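Local coordinates for protein 5-cytosine DNA methyltransferase (Entamoeba histolytica, PDB 3QV2) that probably transfers methyl groups from S-adenosyl-L-methionine to carbon 5 of cytosine in DNA or tRNA, at residues K9-I14 and I32-T37. Numbering follows the deposited sequence.
Sequences KQVNVI and ININAT. With SO4 (sulfate ion), chain D.
The carboxamide of Asn12 meets Thr37 and Gln10 through its amino edge: ND2 donates to Thr37 OG1 at 2.8 Å and to Gln10 OE1 at 3.0 Å. The glutamine oxygen lies in the Asn12 amide plane, whereas ND2 stands above the Gln10 amide, 66° out of its carbonyl plane, so the edge of one flat group faces the face of the other. Thr37 OG1 is only slightly tilted from the Asn12 plane. Two acceptors thus grip one nitrogen, which should limit rotation of the asparagine amide. The chi1 of 63° at Thr37 sets its hydroxyl between backbone N and carbonyl carbon, beside the parallel-running Asn12 side chain; CG2 lies beside the Asn12 amino group and loosely approaches Gln10 OE1, the extended Gln10 chain crossing Thr37 at about a right angle.

Between the two chains the backbones bridge in parallel. Thr37 N donates to Val11 O (3.1 Å), and Thr37 O receives Val13 N at 2.8 Å in a nearly straight bond (167°). The face bearing Val11 and Ala36 is apolar, with Val11 CB 3.9 Å from Ala36 CB. Tyr27 of helix 22-29 touches both residues while its hydroxyl is hydrogen-bonded to Ile34 O. Before the strand pairing begins, Ile34 CG2 meets Val11 CG2 at 3.9 Å, the two side chains crossing steeply. Poorly ordered Lys9 bends away from 32-37, and its NZ donates hydrogen bonds to two oxygens of a sulfate, probably from the crystallisation liquor, which Asn78 and Lys124 also bind.

Strands 11-16 and 36-41, joined through helix 22-29, form a beta-alpha-beta unit at one margin of the mixed sheet. This is the opening unit of the Rossmann-like class I methyltransferase fold; the bound S-adenosyl-L-homocysteine lies about 12 Å from the Val13 side chain, and Gly22 and Asp42 of this region bind it.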
loop_
_atom_site.group_PDB
_atom_site.type_symbol
_atom_site.label_atom_id
_atom_site.label_comp_id
_atom_site.label_asym_id
_atom_site.label_seq_id
_atom_site.Cartn_x
_atom_site.Cartn_y
_atom_site.Cartn_z
ATOM N N LYS A 9 -0.146 2.449 -28.027
ATOM C CA LYS A 9 -1.044 1.748 -27.121
ATOM C C LYS A 9 -1.248 2.556 -25.845
ATOM O O LYS A 9 -0.392 3.354 -25.462
ATOM C CB LYS A 9 -0.521 0.348 -26.792
ATOM C CG LYS A 9 -1.620 -0.620 -26.397
ATOM C CD LYS A 9 -2.603 -0.808 -27.545
ATOM C CE LYS A 9 -3.994 -1.146 -27.044
ATOM N NZ LYS A 9 -4.552 -0.038 -26.219
ATOM N N GLN A 10 -2.383 2.346 -25.189
ATOM C CA GLN A 10 -2.747 3.157 -24.036
ATOM C C GLN A 10 -3.109 2.310 -22.820
ATOM O O GLN A 10 -3.562 1.171 -22.952
ATOM C CB GLN A 10 -3.906 4.089 -24.398
ATOM C CG GLN A 10 -4.215 5.144 -23.353
ATOM C CD GLN A 10 -5.292 6.108 -23.808
ATOM O OE1 GLN A 10 -5.708 6.992 -23.059
ATOM N NE2 GLN A 10 -5.750 5.941 -25.044
ATOM N N VAL A 11 -2.901 2.876 -21.637
ATOM C CA VAL A 11 -3.250 2.207 -20.391
ATOM C C VAL A 11 -4.344 2.974 -19.657
ATOM O O VAL A 11 -4.099 4.045 -19.103
ATOM C CB VAL A 11 -2.027 2.058 -19.465
ATOM C CG1 VAL A 11 -2.447 1.479 -18.121
ATOM C CG2 VAL A 11 -0.971 1.183 -20.120
ATOM N N ASN A 12 -5.552 2.423 -19.664
ATOM C CA ASN A 12 -6.681 3.035 -18.978
ATOM C C ASN A 12 -7.070 2.218 -17.752
ATOM O O ASN A 12 -7.565 1.098 -17.872
ATOM C CB ASN A 12 -7.866 3.179 -19.931
ATOM C CG ASN A 12 -7.501 3.920 -21.202
ATOM O OD1 ASN A 12 -7.655 3.399 -22.306
ATOM N ND2 ASN A 12 -7.002 5.142 -21.051
ATOM N N VAL A 13 -6.844 2.788 -16.571
ATOM C CA VAL A 13 -6.945 2.032 -15.328
ATOM C C VAL A 13 -8.177 2.373 -14.496
ATOM O O VAL A 13 -8.501 3.544 -14.298
ATOM C CB VAL A 13 -5.700 2.258 -14.441
ATOM C CG1 VAL A 13 -5.746 1.349 -13.222
ATOM C CG2 VAL A 13 -4.425 2.023 -15.236
ATOM N N ILE A 14 -8.855 1.340 -14.009
ATOM C CA ILE A 14 -9.855 1.515 -12.967
ATOM C C ILE A 14 -9.191 1.234 -11.624
ATOM O O ILE A 14 -8.830 0.096 -11.327
ATOM C CB ILE A 14 -11.053 0.567 -13.140
ATOM C CG1 ILE A 14 -11.651 0.692 -14.542
ATOM C CG2 ILE A 14 -12.108 0.858 -12.083
ATOM C CD1 ILE A 14 -12.863 -0.189 -14.767
ATOM N N ILE A 32 7.590 2.563 -16.852
ATOM C CA ILE A 32 6.685 2.115 -17.901
ATOM C C ILE A 32 6.560 3.184 -18.987
ATOM O O ILE A 32 6.559 2.880 -20.179
ATOM C CB ILE A 32 5.300 1.762 -17.327
ATOM C CG1 ILE A 32 5.422 0.617 -16.321
ATOM C CG2 ILE A 32 4.334 1.398 -18.441
ATOM C CD1 ILE A 32 4.100 0.149 -15.758
ATOM N N ASN A 33 6.464 4.437 -18.555
ATOM C CA ASN A 33 6.462 5.591 -19.454
ATOM C C ASN A 33 5.401 5.588 -20.557
ATOM O O ASN A 33 5.582 6.212 -21.603
ATOM C CB ASN A 33 7.852 5.814 -20.053
ATOM C CG ASN A 33 8.875 6.223 -19.010
ATOM O OD1 ASN A 33 8.527 6.774 -17.964
ATOM N ND2 ASN A 33 10.146 5.957 -19.289
ATOM N N ILE A 34 4.301 4.882 -20.329
ATOM C CA ILE A 34 3.129 5.036 -21.178
ATOM C C ILE A 34 2.135 5.925 -20.445
ATOM O O ILE A 34 1.761 5.634 -19.312
ATOM C CB ILE A 34 2.455 3.689 -21.505
ATOM C CG1 ILE A 34 3.255 2.924 -22.558
ATOM C CG2 ILE A 34 1.040 3.916 -22.011
ATOM C CD1 ILE A 34 4.338 2.046 -21.985
ATOM N N ASN A 35 1.724 7.018 -21.078
ATOM C CA ASN A 35 0.732 7.895 -20.467
ATOM C C ASN A 35 -0.556 7.129 -20.194
ATOM O O ASN A 35 -1.032 6.376 -21.043
ATOM C CB ASN A 35 0.468 9.121 -21.342
ATOM C CG ASN A 35 1.679 10.031 -21.444
ATOM O OD1 ASN A 35 2.486 9.910 -22.366
ATOM N ND2 ASN A 35 1.814 10.945 -20.490
ATOM N N ALA A 36 -1.110 7.313 -19.001
ATOM C CA ALA A 36 -2.281 6.550 -18.588
ATOM C C ALA A 36 -3.364 7.425 -17.967
ATOM O O ALA A 36 -3.109 8.560 -17.565
ATOM C CB ALA A 36 -1.873 5.445 -17.621
ATOM N N THR A 37 -4.578 6.885 -17.906
ATOM C CA THR A 37 -5.689 7.544 -17.232
ATOM C C THR A 37 -6.141 6.686 -16.058
ATOM O O THR A 37 -6.010 5.462 -16.088
ATOM C CB THR A 37 -6.882 7.761 -18.178
ATOM O OG1 THR A 37 -7.384 6.492 -18.616
ATOM C CG2 THR A 37 -6.464 8.585 -19.388
HETATM S S SO4 D . -7.811 -1.239 -25.523
HETATM O O1 SO4 D . -8.774 -0.824 -24.507
HETATM O O2 SO4 D . -6.659 -1.878 -24.893
HETATM O O3 SO4 D . -8.456 -2.188 -26.428
HETATM O O4 SO4 D . -7.364 -0.067 -26.269
#